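Lovastatin nonaketide synthase mokA (Monascus pilosus, PDB 6AD3) builds the nonaketide backbone of lovastatin (monacolin K) from malonyl-CoA as an iterative type I polyketide synthase, represented here by its condensation domain. Local coordinates at residues N297-H302 with K485-V490. The protein carries 1 engineered substitution. Residues are numbered along the deposited sequence; the frame is centred on the assembly and turned at random.
Sequences NSWKQH and KLQSSV
His302 and Leu486 form an antiparallel hydrogen-bonded pair, His302 N to Leu486 O at 2.8 Å and Leu486 N to His302 O at 2.9 Å; Gln301 pairs with Gln487 in the adjoining non-hydrogen-bonded position, their side chains diverging. Where this ladder ends, Ser488 takes over. Ser488 N and Ser488 OG both donate to Lys300 O, the backbone N nearly straight (2.9 Å, 171°), the hydroxyl from above the carbonyl plane (3.0 Å). A chi1 of 67°, holding OG between backbone N and carbonyl carbon, turns the hydroxyl to that oxygen. One water also donates to Lys300 O and accepts from Ser489 N, so three donors grip the carbonyl of Lys300, last residue of the type I' turn Asn297-Lys300. A second water, in the ring plane at His302 NE2, donates to Ser488 O; a third joins Gln301 NE2 to Lys485 NZ, which is salt-bridged to Glu471. In the packing, Ser488 CB lies over one face of the His302 imidazole, 3.8 Å from its centroid, a CH-pi contact, and Gln301 OE1 meets Lys485 CB at 3.7 Å. Strand 301-307 is outermost in the six-stranded mixed sheet of the C-terminal lobe of this two-lobed, chloramphenicol-acetyltransferase-like fold; strand 468-473 flanks 481-487 on its other side, and helix 495-512 packs against His302 and Leu486.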
ATOM      1  N   ASN A 297       8.610  11.336  15.357  1.00 24.85           N
ATOM      2  CA  ASN A 297       9.074   9.956  15.424  1.00 25.17           C
ATOM      3  C   ASN A 297       9.381   9.357  14.036  1.00 20.81           C
ATOM      4  O   ASN A 297       9.397   8.153  13.898  1.00 18.90           O
ATOM      5  CB  ASN A 297       7.999   9.072  16.092  1.00 31.72           C
ATOM      6  CG  ASN A 297       8.264   8.814  17.569  1.00 53.60           C
ATOM      7  OD1 ASN A 297       7.897   9.621  18.436  1.00 58.93           O
ATOM      8  ND2 ASN A 297       8.798   7.632  17.871  1.00 53.29           N
ATOM      9  N   SER A 298       9.662  10.195  13.038  1.00 21.24           N
ATOM     10  CA  SER A 298       9.947   9.710  11.684  1.00 20.42           C
ATOM     11  C   SER A 298       8.875   8.689  11.235  1.00 17.57           C
ATOM     12  O   SER A 298       9.171   7.778  10.474  1.00 17.98           O
ATOM     13  CB  SER A 298      11.354   9.129  11.597  1.00 23.70           C
ATOM     14  OG  SER A 298      12.295  10.174  11.804  1.00 23.22           O
ATOM     15  N   TRP A 299       7.621   9.000  11.574  1.00 18.10           N
ATOM     16  CA  TRP A 299       6.444   8.242  11.116  1.00 17.08           C
ATOM     17  C   TRP A 299       6.530   6.787  11.547  1.00 16.74           C
ATOM     18  O   TRP A 299       5.799   5.940  11.017  1.00 16.78           O
ATOM     19  CB  TRP A 299       6.318   8.304   9.599  1.00 15.57           C
ATOM     20  CG  TRP A 299       6.069   9.623   9.049  1.00 15.62           C
ATOM     21  CD1 TRP A 299       5.712  10.758   9.726  1.00 22.56           C
ATOM     22  CD2 TRP A 299       6.122   9.976   7.678  1.00 15.61           C
ATOM     23  NE1 TRP A 299       5.678  11.824   8.863  1.00 18.09           N
ATOM     24  CE2 TRP A 299       5.946  11.357   7.594  1.00 18.35           C
ATOM     25  CE3 TRP A 299       6.355   9.243   6.496  1.00 15.46           C
ATOM     26  CZ2 TRP A 299       5.939  12.026   6.381  1.00 18.64           C
ATOM     27  CZ3 TRP A 299       6.368   9.901   5.305  1.00 16.18           C
ATOM     28  CH2 TRP A 299       6.184  11.290   5.252  1.00 15.93           C
ATOM     29  N   LYS A 300       7.189   6.530  12.673  1.00 15.26           N
ATOM     30  CA  LYS A 300       7.157   5.202  13.237  1.00 17.88           C
ATOM     31  C   LYS A 300       5.741   4.816  13.630  1.00 15.73           C
ATOM     32  O   LYS A 300       4.992   5.659  14.142  1.00 16.71           O
ATOM     33  CB  LYS A 300       8.073   5.106  14.475  1.00 19.50           C
ATOM     34  CG  LYS A 300       8.052   3.721  15.098  1.00 25.15           C
ATOM     35  CD  LYS A 300       9.081   3.586  16.195  1.00 37.64           C
ATOM     36  CE  LYS A 300       8.610   4.239  17.483  1.00 47.65           C
ATOM     37  NZ  LYS A 300       8.453   3.255  18.595  1.00 61.51           N
ATOM     38  N   GLN A 301       5.351   3.571  13.327  1.00 14.72           N
ATOM     39  CA  GLN A 301       3.992   3.083  13.588  1.00 16.47           C
ATOM     40  C   GLN A 301       3.980   1.893  14.526  1.00 18.86           C
ATOM     41  O   GLN A 301       4.939   1.096  14.560  1.00 18.48           O
ATOM     42  CB  GLN A 301       3.254   2.700  12.273  1.00 14.99           C
ATOM     43  CG  GLN A 301       3.003   3.893  11.353  1.00 14.99           C
ATOM     44  CD  GLN A 301       2.689   3.512   9.903  1.00 14.37           C
ATOM     45  OE1 GLN A 301       1.554   3.763   9.388  1.00 17.40           O
ATOM     46  NE2 GLN A 301       3.595   2.784   9.298  1.00 13.40           N
ATOM     47  N   HIS A 302       3.000   1.883  15.421  1.00 17.05           N
ATOM     48  CA  HIS A 302       2.664   0.677  16.179  1.00 18.28           C
ATOM     49  C   HIS A 302       1.601  -0.084  15.411  1.00 17.05           C
ATOM     50  O   HIS A 302       0.764   0.529  14.770  1.00 16.34           O
ATOM     51  CB  HIS A 302       2.121   1.029  17.549  1.00 19.06           C
ATOM     52  CG  HIS A 302       3.023   1.915  18.357  1.00 18.09           C
ATOM     53  ND1 HIS A 302       4.327   1.578  18.640  1.00 20.76           N
ATOM     54  CD2 HIS A 302       2.758   3.032  19.068  1.00 23.24           C
ATOM     55  CE1 HIS A 302       4.846   2.481  19.447  1.00 20.75           C
ATOM     56  NE2 HIS A 302       3.917   3.386  19.713  1.00 22.14           N
ATOM     57  N   LYS A 485      -2.395   0.046  11.831  1.00 13.67           N
ATOM     58  CA  LYS A 485      -1.178   0.797  12.134  1.00 13.77           C
ATOM     59  C   LYS A 485      -1.575   2.165  12.638  1.00 14.20           C
ATOM     60  O   LYS A 485      -2.379   2.845  12.003  1.00 14.62           O
ATOM     61  CB  LYS A 485      -0.313   0.959  10.881  1.00 14.76           C
ATOM     62  CG  LYS A 485       0.099  -0.371  10.213  1.00 14.39           C
ATOM     63  CD  LYS A 485       0.897  -0.132   8.917  1.00 14.74           C
ATOM     64  CE  LYS A 485       1.467  -1.423   8.325  1.00 14.51           C
ATOM     65  NZ  LYS A 485       2.043  -1.192   6.965  1.00 13.71           N
ATOM     66  N   LEU A 486      -0.977   2.571  13.757  1.00 13.17           N
ATOM     67  CA  LEU A 486      -1.177   3.905  14.347  1.00 14.90           C
ATOM     68  C   LEU A 486       0.164   4.626  14.517  1.00 13.80           C
ATOM     69  O   LEU A 486       1.203   3.992  14.781  1.00 15.40           O
ATOM     70  CB  LEU A 486      -1.876   3.785  15.695  1.00 14.62           C
ATOM     71  CG  LEU A 486      -3.180   3.014  15.724  1.00 15.60           C
ATOM     72  CD1 LEU A 486      -3.703   2.920  17.163  1.00 18.58           C
ATOM     73  CD2 LEU A 486      -4.213   3.724  14.826  1.00 18.60           C
ATOM     74  N   GLN A 487       0.168   5.940  14.289  1.00 14.79           N
ATOM     75  CA  GLN A 487       1.387   6.717  14.456  1.00 15.46           C
ATOM     76  C   GLN A 487       1.803   6.701  15.940  1.00 16.66           C
ATOM     77  O   GLN A 487       1.001   7.066  16.812  1.00 16.24           O
ATOM     78  CB  GLN A 487       1.165   8.172  14.025  1.00 17.27           C
ATOM     79  CG  GLN A 487       0.997   8.385  12.545  1.00 15.65           C
ATOM     80  CD  GLN A 487       2.271   8.126  11.742  1.00 16.56           C
ATOM     81  OE1 GLN A 487       2.226   7.506  10.653  1.00 19.14           O
ATOM     82  NE2 GLN A 487       3.399   8.602  12.253  1.00 15.20           N
ATOM     83  N   SER A 488       3.058   6.348  16.206  1.00 17.21           N
ATOM     84  CA  SER A 488       3.616   6.371  17.583  1.00 17.86           C
ATOM     85  C   SER A 488       3.690   7.817  18.092  1.00 19.64           C
ATOM     86  O   SER A 488       3.690   8.056  19.293  1.00 21.20           O
ATOM     87  CB  SER A 488       5.006   5.712  17.593  1.00 19.88           C
ATOM     88  OG  SER A 488       5.926   6.498  16.858  1.00 20.37           O
ATOM     89  N   SER A 489       3.641   8.781  17.186  1.00 19.13           N
ATOM     90  CA  SER A 489       3.684  10.198  17.575  1.00 20.50           C
ATOM     91  C   SER A 489       2.440  10.618  18.318  1.00 21.50           C
ATOM     92  O   SER A 489       2.440  11.614  19.027  1.00 21.03           O
ATOM     93  CB  SER A 489       3.888  11.081  16.334  1.00 22.14           C
ATOM     94  OG  SER A 489       2.812  10.946  15.427  1.00 19.97           O
ATOM     95  N   VAL A 490       1.379   9.844  18.165  1.00 18.60           N
ATOM     96  CA  VAL A 490       0.078  10.186  18.719  1.00 21.05           C
ATOM     97  C   VAL A 490      -0.407   9.099  19.674  1.00 22.70           C
ATOM     98  O   VAL A 490      -1.194   9.391  20.573  1.00 22.41           O
ATOM     99  CB  VAL A 490      -0.982  10.319  17.592  1.00 21.71           C
ATOM    100  CG1 VAL A 490      -2.343  10.663  18.176  1.00 26.66           C
ATOM    101  CG2 VAL A 490      -0.558  11.383  16.603  1.00 25.29           C
TER
HETATM  102  O   HOH W   1       4.893   8.464  14.475  1.00 20.07           O
HETATM  103  O   HOH W   2       3.368   1.425   6.994  1.00 14.85           O
HETATM  104  O   HOH W   3       4.285   5.648  21.294  1.00 26.08           O